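Local coordinates for putative branched-chain amino acid ABC transporter, periplasmic branched-chain amino acid-binding protein (Pseudomonas protegens Pf-5, PDB 4RU0) that probably binds a branched-chain amino acid or a similar small solute in the periplasm and delivers it to an ABC transporter, at residues K182-T196 with Q233-S246. Numbering follows the deposited sequence.
Sequences KIATLYHDSAYGRET and QNPDWVFLRTWGVS. With P3G (3,6,9,12,15-pentaoxaheptadecane), chain C.
Strands 182-188 and 237-241 run parallel, their axes 4.6 Å apart and 19° askew. Ala184 and Leu186 each donate N-H and accept through C=O, bonding to Trp237, Phe239 and Arg241, before His188 N reaches Arg241 O (2.8 Å). At the start, Asp236 OD1 takes Lys182 N (2.7 Å) nearly straight, a carboxylate standing in for a backbone carbonyl. Small Ala184 leaves room for Pro235, and Leu186 CD2 lies alongside Leu240 CD1 (3.7 Å). On the other face Arg241, bent at chi3 (68°), brings NH2 onto a lone pair of Tyr192 O (2.8 Å), in the carbonyl plane. Its guanidinium sits over the Tyr192 ring face as a cation-pi pair, the planes tilted 48°, with Thr196 CG2 on its opposite face. Tyr192 OH bonds Thr242 O (2.9 Å) from above the carbonyl plane, while bound pentaoxaheptadecane lies against the ring and against Trp243, whose edge meets the His188 face. Cutting Tyr192 back to an alanine is likely to leave Thr242 O without this donor and cost ligand and guanidinium one aromatic neighbour each, Trp243 and Phe157 remaining. Asp267 pairs with Arg241 NE, and Asp218 holds His188 NE2. Strand 210-216 flanks 182-188, while helices 157-172 and 224-233 cover the Phe239 and Leu186 faces of this Rossmann-like sheet.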
ATOM      1  N   LYS A 182     -16.975  -6.803 -20.571  1.00 25.30           N
ATOM      2  CA  LYS A 182     -15.579  -7.174 -20.760  1.00 15.76           C
ATOM      3  C   LYS A 182     -14.688  -6.311 -19.886  1.00 14.98           C
ATOM      4  O   LYS A 182     -14.821  -5.083 -19.861  1.00 16.14           O
ATOM      5  CB  LYS A 182     -15.155  -7.034 -22.223  1.00 23.09           C
ATOM      6  CG  LYS A 182     -15.814  -8.010 -23.179  1.00 16.56           C
ATOM      7  CD  LYS A 182     -15.266  -7.817 -24.579  1.00 28.16           C
ATOM      8  CE  LYS A 182     -16.145  -8.477 -25.623  1.00 23.14           C
ATOM      9  NZ  LYS A 182     -15.630  -8.195 -26.998  1.00 17.90           N
ATOM     10  N   ILE A 183     -13.785  -6.961 -19.164  1.00 14.68           N
ATOM     11  CA  ILE A 183     -12.822  -6.258 -18.347  1.00 14.11           C
ATOM     12  C   ILE A 183     -11.428  -6.733 -18.718  1.00 14.28           C
ATOM     13  O   ILE A 183     -11.097  -7.901 -18.531  1.00 13.86           O
ATOM     14  CB  ILE A 183     -13.082  -6.483 -16.849  1.00 27.34           C
ATOM     15  CG1 ILE A 183     -14.477  -5.986 -16.480  1.00 15.32           C
ATOM     16  CG2 ILE A 183     -12.007  -5.789 -16.002  1.00 14.01           C
ATOM     17  CD1 ILE A 183     -14.841  -6.204 -15.032  1.00 22.02           C
ATOM     18  N   ALA A 184     -10.621  -5.830 -19.265  1.00 13.71           N
ATOM     19  CA  ALA A 184      -9.267  -6.181 -19.673  1.00 13.41           C
ATOM     20  C   ALA A 184      -8.260  -5.731 -18.621  1.00 13.23           C
ATOM     21  O   ALA A 184      -8.298  -4.591 -18.156  1.00 20.83           O
ATOM     22  CB  ALA A 184      -8.934  -5.568 -21.033  1.00 13.76           C
ATOM     23  N   THR A 185      -7.361  -6.634 -18.250  1.00 13.35           N
ATOM     24  CA  THR A 185      -6.286  -6.284 -17.343  1.00 13.21           C
ATOM     25  C   THR A 185      -4.980  -6.205 -18.124  1.00 15.96           C
ATOM     26  O   THR A 185      -4.509  -7.204 -18.688  1.00 16.06           O
ATOM     27  CB  THR A 185      -6.157  -7.295 -16.176  1.00 16.37           C
ATOM     28  OG1 THR A 185      -7.351  -7.272 -15.390  1.00 14.17           O
ATOM     29  CG2 THR A 185      -4.975  -6.940 -15.284  1.00 13.11           C
ATOM     30  N   LEU A 186      -4.425  -4.998 -18.179  1.00 14.21           N
ATOM     31  CA  LEU A 186      -3.138  -4.748 -18.808  1.00 15.19           C
ATOM     32  C   LEU A 186      -2.052  -4.703 -17.734  1.00 19.03           C
ATOM     33  O   LEU A 186      -1.969  -3.735 -16.975  1.00 15.70           O
ATOM     34  CB  LEU A 186      -3.173  -3.433 -19.586  1.00 15.98           C
ATOM     35  CG  LEU A 186      -1.958  -3.145 -20.474  1.00 17.49           C
ATOM     36  CD1 LEU A 186      -1.862  -4.198 -21.556  1.00 17.79           C
ATOM     37  CD2 LEU A 186      -2.059  -1.762 -21.084  1.00 30.68           C
ATOM     38  N   TYR A 187      -1.234  -5.750 -17.652  1.00 15.72           N
ATOM     39  CA  TYR A 187      -0.316  -5.869 -16.519  1.00 15.90           C
ATOM     40  C   TYR A 187       1.146  -6.002 -16.924  1.00 26.19           C
ATOM     41  O   TYR A 187       1.489  -6.713 -17.878  1.00 18.02           O
ATOM     42  CB  TYR A 187      -0.703  -7.061 -15.630  1.00 15.04           C
ATOM     43  CG  TYR A 187      -0.545  -8.422 -16.278  1.00 15.37           C
ATOM     44  CD1 TYR A 187       0.650  -9.133 -16.170  1.00 17.28           C
ATOM     45  CD2 TYR A 187      -1.587  -9.000 -16.996  1.00 15.12           C
ATOM     46  CE1 TYR A 187       0.802 -10.373 -16.763  1.00 24.34           C
ATOM     47  CE2 TYR A 187      -1.445 -10.248 -17.594  1.00 25.83           C
ATOM     48  CZ  TYR A 187      -0.248 -10.927 -17.474  1.00 33.02           C
ATOM     49  OH  TYR A 187      -0.095 -12.162 -18.056  1.00 31.96           O
ATOM     50  N   HIS A 188       1.994  -5.298 -16.183  1.00 18.00           N
ATOM     51  CA  HIS A 188       3.437  -5.457 -16.255  1.00 19.54           C
ATOM     52  C   HIS A 188       3.761  -6.923 -16.050  1.00 21.34           C
ATOM     53  O   HIS A 188       3.327  -7.521 -15.073  1.00 18.14           O
ATOM     54  CB  HIS A 188       4.113  -4.584 -15.197  1.00 21.75           C
ATOM     55  CG  HIS A 188       5.604  -4.527 -15.309  1.00 30.01           C
ATOM     56  ND1 HIS A 188       6.438  -5.293 -14.526  1.00 34.61           N
ATOM     57  CD2 HIS A 188       6.411  -3.779 -16.099  1.00 24.37           C
ATOM     58  CE1 HIS A 188       7.696  -5.027 -14.833  1.00 37.94           C
ATOM     59  NE2 HIS A 188       7.704  -4.112 -15.790  1.00 39.31           N
ATOM     60  N   ASP A 189       4.492  -7.519 -16.983  1.00 24.73           N
ATOM     61  CA  ASP A 189       4.781  -8.943 -16.878  1.00 38.29           C
ATOM     62  C   ASP A 189       5.828  -9.171 -15.789  1.00 31.47           C
ATOM     63  O   ASP A 189       7.030  -9.179 -16.044  1.00 45.57           O
ATOM     64  CB  ASP A 189       5.244  -9.514 -18.224  1.00 33.29           C
ATOM     65  CG  ASP A 189       5.275 -11.038 -18.232  1.00 47.87           C
ATOM     66  OD1 ASP A 189       4.404 -11.664 -17.583  1.00 43.76           O
ATOM     67  OD2 ASP A 189       6.173 -11.617 -18.887  1.00 49.47           O
ATOM     68  N   SER A 190       5.338  -9.344 -14.567  1.00 19.91           N
ATOM     69  CA  SER A 190       6.174  -9.525 -13.384  1.00 27.62           C
ATOM     70  C   SER A 190       5.306 -10.142 -12.295  1.00 26.94           C
ATOM     71  O   SER A 190       4.101 -10.295 -12.488  1.00 28.75           O
ATOM     72  CB  SER A 190       6.769  -8.197 -12.918  1.00 24.84           C
ATOM     73  OG  SER A 190       5.745  -7.275 -12.574  1.00 23.68           O
ATOM     74  N   ALA A 191       5.908 -10.506 -11.165  1.00 23.96           N
ATOM     75  CA  ALA A 191       5.145 -11.067 -10.055  1.00 32.15           C
ATOM     76  C   ALA A 191       4.064 -10.083  -9.639  1.00 37.88           C
ATOM     77  O   ALA A 191       2.929 -10.474  -9.359  1.00 33.60           O
ATOM     78  CB  ALA A 191       6.050 -11.392  -8.876  1.00 26.51           C
ATOM     79  N   TYR A 192       4.427  -8.805  -9.618  1.00 33.13           N
ATOM     80  CA  TYR A 192       3.479  -7.730  -9.335  1.00 33.90           C
ATOM     81  C   TYR A 192       2.283  -7.744 -10.284  1.00 19.36           C
ATOM     82  O   TYR A 192       1.152  -7.560  -9.850  1.00 21.29           O
ATOM     83  CB  TYR A 192       4.185  -6.373  -9.401  1.00 22.92           C
ATOM     84  CG  TYR A 192       3.279  -5.215  -9.748  1.00 25.50           C
ATOM     85  CD1 TYR A 192       2.436  -4.653  -8.795  1.00 23.46           C
ATOM     86  CD2 TYR A 192       3.280  -4.672 -11.023  1.00 21.10           C
ATOM     87  CE1 TYR A 192       1.613  -3.586  -9.112  1.00 22.19           C
ATOM     88  CE2 TYR A 192       2.468  -3.608 -11.349  1.00 23.08           C
ATOM     89  CZ  TYR A 192       1.635  -3.070 -10.392  1.00 30.53           C
ATOM     90  OH  TYR A 192       0.825  -2.013 -10.726  1.00 21.33           O
ATOM     91  N   GLY A 193       2.535  -7.955 -11.572  1.00 18.54           N
ATOM     92  CA  GLY A 193       1.472  -7.896 -12.562  1.00 16.76           C
ATOM     93  C   GLY A 193       0.644  -9.169 -12.630  1.00 21.49           C
ATOM     94  O   GLY A 193      -0.545  -9.135 -12.948  1.00 18.02           O
ATOM     95  N   ARG A 194       1.276 -10.295 -12.321  1.00 17.22           N
ATOM     96  CA  ARG A 194       0.617 -11.591 -12.386  1.00 23.43           C
ATOM     97  C   ARG A 194      -0.206 -11.915 -11.132  1.00 25.59           C
ATOM     98  O   ARG A 194      -0.980 -12.876 -11.138  1.00 27.38           O
ATOM     99  CB  ARG A 194       1.655 -12.695 -12.624  1.00 22.45           C
ATOM    100  CG  ARG A 194       2.374 -12.625 -13.970  1.00 19.37           C
ATOM    101  CD  ARG A 194       3.449 -13.707 -14.048  1.00 21.76           C
ATOM    102  NE  ARG A 194       4.306 -13.561 -15.222  1.00 49.89           N
ATOM    103  CZ  ARG A 194       5.027 -14.549 -15.751  1.00 56.42           C
ATOM    104  NH1 ARG A 194       4.990 -15.767 -15.219  1.00 56.76           N
ATOM    105  NH2 ARG A 194       5.778 -14.322 -16.821  1.00 52.33           N
ATOM    106  N   GLU A 195      -0.050 -11.120 -10.072  1.00 18.10           N
ATOM    107  CA  GLU A 195      -0.695 -11.415  -8.790  1.00 19.08           C
ATOM    108  C   GLU A 195      -2.208 -11.466  -8.892  1.00 27.32           C
ATOM    109  O   GLU A 195      -2.844 -12.232  -8.178  1.00 29.94           O
ATOM    110  CB  GLU A 195      -0.308 -10.385  -7.713  1.00 27.35           C
ATOM    111  CG  GLU A 195       0.873 -10.781  -6.840  1.00 42.34           C
ATOM    112  CD  GLU A 195       0.735 -12.175  -6.235  1.00 44.87           C
ATOM    113  OE1 GLU A 195      -0.054 -12.354  -5.283  1.00 42.26           O
ATOM    114  OE2 GLU A 195       1.428 -13.096  -6.716  1.00 52.51           O
ATOM    115  N   THR A 196      -2.782 -10.656  -9.779  1.00 16.39           N
ATOM    116  CA  THR A 196      -4.235 -10.554  -9.865  1.00 15.68           C
ATOM    117  C   THR A 196      -4.851 -11.599 -10.791  1.00 15.29           C
ATOM    118  O   THR A 196      -6.066 -11.608 -10.983  1.00 17.87           O
ATOM    119  CB  THR A 196      -4.681  -9.150 -10.334  1.00 14.65           C
ATOM    120  OG1 THR A 196      -3.898  -8.741 -11.461  1.00 15.70           O
ATOM    121  CG2 THR A 196      -4.535  -8.139  -9.215  1.00 15.78           C
ATOM    122  N   GLN A 233     -11.186  -5.594 -29.228  1.00 20.54           N
ATOM    123  CA  GLN A 233     -12.125  -6.233 -28.323  1.00 15.60           C
ATOM    124  C   GLN A 233     -13.072  -5.224 -27.668  1.00 20.50           C
ATOM    125  O   GLN A 233     -14.136  -5.605 -27.189  1.00 18.80           O
ATOM    126  CB  GLN A 233     -11.364  -7.033 -27.265  1.00 14.92           C
ATOM    127  CG  GLN A 233     -10.759  -8.325 -27.803  1.00 16.32           C
ATOM    128  CD  GLN A 233      -9.892  -9.037 -26.780  1.00 29.60           C
ATOM    129  OE1 GLN A 233      -8.988  -8.439 -26.201  1.00 30.30           O
ATOM    130  NE2 GLN A 233     -10.161 -10.319 -26.554  1.00 26.54           N
ATOM    131  N   ASN A 234     -12.685  -3.948 -27.674  1.00 19.05           N
ATOM    132  CA  ASN A 234     -13.454  -2.865 -27.049  1.00 18.87           C
ATOM    133  C   ASN A 234     -14.053  -3.236 -25.685  1.00 16.32           C
ATOM    134  O   ASN A 234     -15.275  -3.278 -25.527  1.00 15.39           O
ATOM    135  CB  ASN A 234     -14.565  -2.395 -27.999  1.00 15.19           C
ATOM    136  CG  ASN A 234     -15.290  -1.158 -27.491  1.00 15.32           C
ATOM    137  OD1 ASN A 234     -16.496  -0.999 -27.698  1.00 25.81           O
ATOM    138  ND2 ASN A 234     -14.561  -0.282 -26.810  1.00 14.74           N
ATOM    139  N   PRO A 235     -13.191  -3.518 -24.693  1.00 14.28           N
ATOM    140  CA  PRO A 235     -13.701  -3.855 -23.361  1.00 12.00           C
ATOM    141  C   PRO A 235     -14.352  -2.644 -22.705  1.00 17.67           C
ATOM    142  O   PRO A 235     -14.061  -1.511 -23.091  1.00 16.15           O
ATOM    143  CB  PRO A 235     -12.444  -4.279 -22.601  1.00 11.31           C
ATOM    144  CG  PRO A 235     -11.364  -3.459 -23.222  1.00 13.76           C
ATOM    145  CD  PRO A 235     -11.720  -3.405 -24.698  1.00 17.28           C
ATOM    146  N   ASP A 236     -15.227  -2.892 -21.733  1.00 20.06           N
ATOM    147  CA  ASP A 236     -15.929  -1.823 -21.029  1.00 13.15           C
ATOM    148  C   ASP A 236     -14.995  -1.107 -20.068  1.00 29.86           C
ATOM    149  O   ASP A 236     -15.146   0.084 -19.826  1.00 21.68           O
ATOM    150  CB  ASP A 236     -17.137  -2.381 -20.271  1.00 14.18           C
ATOM    151  CG  ASP A 236     -18.101  -3.130 -21.184  1.00 25.15           C
ATOM    152  OD1 ASP A 236     -17.967  -4.369 -21.317  1.00 16.17           O
ATOM    153  OD2 ASP A 236     -18.988  -2.481 -21.774  1.00 30.94           O
ATOM    154  N   TRP A 237     -14.024  -1.837 -19.526  1.00 12.00           N
ATOM    155  CA  TRP A 237     -13.057  -1.261 -18.590  1.00 25.99           C
ATOM    156  C   TRP A 237     -11.655  -1.830 -18.792  1.00 13.49           C
ATOM    157  O   TRP A 237     -11.496  -2.987 -19.187  1.00 19.42           O
ATOM    158  CB  TRP A 237     -13.499  -1.503 -17.144  1.00 12.56           C
ATOM    159  CG  TRP A 237     -14.795  -0.842 -16.808  1.00 25.44           C
ATOM    160  CD1 TRP A 237     -16.043  -1.379 -16.937  1.00 20.77           C
ATOM    161  CD2 TRP A 237     -14.978   0.481 -16.291  1.00 14.95           C
ATOM    162  NE1 TRP A 237     -16.994  -0.473 -16.536  1.00 19.83           N
ATOM    163  CE2 TRP A 237     -16.370   0.678 -16.136  1.00 33.04           C
ATOM    164  CE3 TRP A 237     -14.105   1.520 -15.948  1.00 26.24           C
ATOM    165  CZ2 TRP A 237     -16.908   1.872 -15.645  1.00 24.48           C
ATOM    166  CZ3 TRP A 237     -14.642   2.713 -15.461  1.00 26.68           C
ATOM    167  CH2 TRP A 237     -16.031   2.875 -15.314  1.00 31.18           C
ATOM    168  N   VAL A 238     -10.643  -1.011 -18.521  1.00 12.88           N
ATOM    169  CA  VAL A 238      -9.276  -1.509 -18.447  1.00 10.66           C
ATOM    170  C   VAL A 238      -8.713  -1.332 -17.038  1.00 17.83           C
ATOM    171  O   VAL A 238      -8.669  -0.223 -16.496  1.00 23.06           O
ATOM    172  CB  VAL A 238      -8.345  -0.806 -19.456  1.00 19.42           C
ATOM    173  CG1 VAL A 238      -6.891  -1.215 -19.210  1.00 10.68           C
ATOM    174  CG2 VAL A 238      -8.756  -1.150 -20.883  1.00 16.12           C
ATOM    175  N   PHE A 239      -8.320  -2.452 -16.444  1.00 15.71           N
ATOM    176  CA  PHE A 239      -7.625  -2.483 -15.170  1.00 11.48           C
ATOM    177  C   PHE A 239      -6.128  -2.351 -15.472  1.00 27.67           C
ATOM    178  O   PHE A 239      -5.502  -3.293 -15.956  1.00 16.55           O
ATOM    179  CB  PHE A 239      -7.940  -3.789 -14.431  1.00 11.84           C
ATOM    180  CG  PHE A 239      -7.482  -3.824 -12.992  1.00 19.93           C
ATOM    181  CD1 PHE A 239      -7.060  -2.672 -12.338  1.00 18.51           C
ATOM    182  CD2 PHE A 239      -7.478  -5.022 -12.294  1.00 13.61           C
ATOM    183  CE1 PHE A 239      -6.639  -2.718 -11.009  1.00 14.81           C
ATOM    184  CE2 PHE A 239      -7.063  -5.075 -10.968  1.00 22.46           C
ATOM    185  CZ  PHE A 239      -6.642  -3.915 -10.324  1.00 15.47           C
ATOM    186  N   LEU A 240      -5.563  -1.177 -15.210  1.00 12.03           N
ATOM    187  CA  LEU A 240      -4.191  -0.902 -15.611  1.00 20.84           C
ATOM    188  C   LEU A 240      -3.205  -1.230 -14.500  1.00 17.24           C
ATOM    189  O   LEU A 240      -3.083  -0.487 -13.527  1.00 16.35           O
ATOM    190  CB  LEU A 240      -4.036   0.559 -16.025  1.00 13.08           C
ATOM    191  CG  LEU A 240      -2.667   0.905 -16.598  1.00 13.82           C
ATOM    192  CD1 LEU A 240      -2.424   0.110 -17.867  1.00 13.22           C
ATOM    193  CD2 LEU A 240      -2.528   2.400 -16.850  1.00 15.11           C
ATOM    194  N   ARG A 241      -2.439  -2.287 -14.688  1.00 18.53           N
ATOM    195  CA  ARG A 241      -1.530  -2.757 -13.665  1.00 26.82           C
ATOM    196  C   ARG A 241      -0.145  -2.764 -14.255  1.00 25.05           C
ATOM    197  O   ARG A 241       0.527  -3.747 -14.326  1.00 22.46           O
ATOM    198  CB  ARG A 241      -1.933  -4.141 -13.190  1.00 14.03           C
ATOM    199  CG  ARG A 241      -3.355  -4.225 -12.681  1.00 20.17           C
ATOM    200  CD  ARG A 241      -3.575  -5.399 -11.754  1.00 14.58           C
ATOM    201  NE  ARG A 241      -2.850  -5.165 -10.539  1.00 21.03           N
ATOM    202  CZ  ARG A 241      -1.845  -5.896 -10.101  1.00 16.95           C
ATOM    203  NH1 ARG A 241      -1.238  -5.546  -8.995  1.00 20.03           N
ATOM    204  NH2 ARG A 241      -1.461  -6.959 -10.749  1.00 17.78           N
ATOM    205  N   THR A 242       0.246  -1.588 -14.676  1.00 27.55           N
ATOM    206  CA  THR A 242       1.596  -1.313 -15.135  1.00 21.75           C
ATOM    207  C   THR A 242       2.391  -0.693 -13.992  1.00 30.11           C
ATOM    208  O   THR A 242       1.861  -0.470 -12.903  1.00 30.16           O
ATOM    209  CB  THR A 242       1.595  -0.350 -16.341  1.00 16.52           C
ATOM    210  OG1 THR A 242       0.764   0.782 -16.036  1.00 23.11           O
ATOM    211  CG2 THR A 242       1.056  -1.044 -17.576  1.00 15.51           C
ATOM    212  N   TRP A 243       3.661  -0.414 -14.243  1.00 31.12           N
ATOM    213  CA  TRP A 243       4.515   0.197 -13.238  1.00 21.28           C
ATOM    214  C   TRP A 243       5.642   0.961 -13.914  1.00 29.94           C
ATOM    215  O   TRP A 243       6.150   0.544 -14.958  1.00 28.90           O
ATOM    216  CB  TRP A 243       5.069  -0.869 -12.289  1.00 29.73           C
ATOM    217  CG  TRP A 243       6.197  -0.384 -11.450  1.00 45.99           C
ATOM    218  CD1 TRP A 243       6.115   0.383 -10.321  1.00 38.28           C
ATOM    219  CD2 TRP A 243       7.589  -0.629 -11.673  1.00 34.38           C
ATOM    220  NE1 TRP A 243       7.376   0.630  -9.828  1.00 43.44           N
ATOM    221  CE2 TRP A 243       8.298   0.020 -10.642  1.00 51.53           C
ATOM    222  CE3 TRP A 243       8.304  -1.334 -12.643  1.00 46.91           C
ATOM    223  CZ2 TRP A 243       9.692  -0.015 -10.554  1.00 56.76           C
ATOM    224  CZ3 TRP A 243       9.689  -1.369 -12.557  1.00 56.60           C
ATOM    225  CH2 TRP A 243      10.368  -0.714 -11.520  1.00 60.25           C
ATOM    226  N   GLY A 244       6.017   2.093 -13.331  1.00 33.04           N
ATOM    227  CA  GLY A 244       7.066   2.921 -13.886  1.00 27.13           C
ATOM    228  C   GLY A 244       6.740   3.429 -15.277  1.00 41.55           C
ATOM    229  O   GLY A 244       5.694   4.035 -15.497  1.00 42.40           O
ATOM    230  N   VAL A 245       7.639   3.156 -16.217  1.00 36.00           N
ATOM    231  CA  VAL A 245       7.573   3.721 -17.558  1.00 40.13           C
ATOM    232  C   VAL A 245       6.365   3.237 -18.359  1.00 34.35           C
ATOM    233  O   VAL A 245       5.831   3.964 -19.195  1.00 33.48           O
ATOM    234  CB  VAL A 245       8.849   3.387 -18.345  1.00 35.46           C
ATOM    235  CG1 VAL A 245       9.013   4.345 -19.507  1.00 37.25           C
ATOM    236  CG2 VAL A 245      10.066   3.439 -17.425  1.00 42.25           C
ATOM    237  N   SER A 246       5.933   2.011 -18.102  1.00 23.98           N
ATOM    238  CA  SER A 246       4.851   1.435 -18.876  1.00 21.96           C
ATOM    239  C   SER A 246       3.517   2.128 -18.593  1.00 27.56           C
ATOM    240  O   SER A 246       2.589   2.029 -19.394  1.00 19.52           O
ATOM    241  CB  SER A 246       4.742  -0.064 -18.603  1.00 20.66           C
ATOM    242  OG  SER A 246       4.636  -0.328 -17.218  1.00 25.00           O
TER
HETATM  243  O3  P3G C 501       7.641   3.188  -2.007  1.00 49.42           O
HETATM  244  C7  P3G C 501       7.108   1.922  -1.661  1.00 46.71           C
HETATM  245  C8  P3G C 501       7.845   0.845  -2.436  1.00 47.90           C
HETATM  246  O4  P3G C 501       6.989  -0.281  -2.572  1.00 43.02           O
HETATM  247  C9  P3G C 501       7.126  -0.893  -3.841  1.00 36.19           C
HETATM  248  C10 P3G C 501       5.740  -1.216  -4.350  1.00 39.48           C
HETATM  249  O5  P3G C 501       5.804  -2.366  -5.174  1.00 40.72           O
HETATM  250  C11 P3G C 501       5.151  -2.156  -6.410  1.00 38.41           C
HETATM  251  C12 P3G C 501       5.516  -3.280  -7.360  1.00 38.05           C
HETATM  252  O6  P3G C 501       5.969  -2.733  -8.584  1.00 38.26           O
HETATM  253  C13 P3G C 501       6.632  -3.689  -9.379  1.00 46.25           C
HETATM  254  C14 P3G C 501       8.120  -3.492  -9.237  1.00 49.62           C
HETATM  255  O7  P3G C 501       8.793  -4.642  -9.725  1.00 58.17           O
HETATM  256  O   HOH W   1     -13.494 -10.127 -26.789  1.00 31.87           O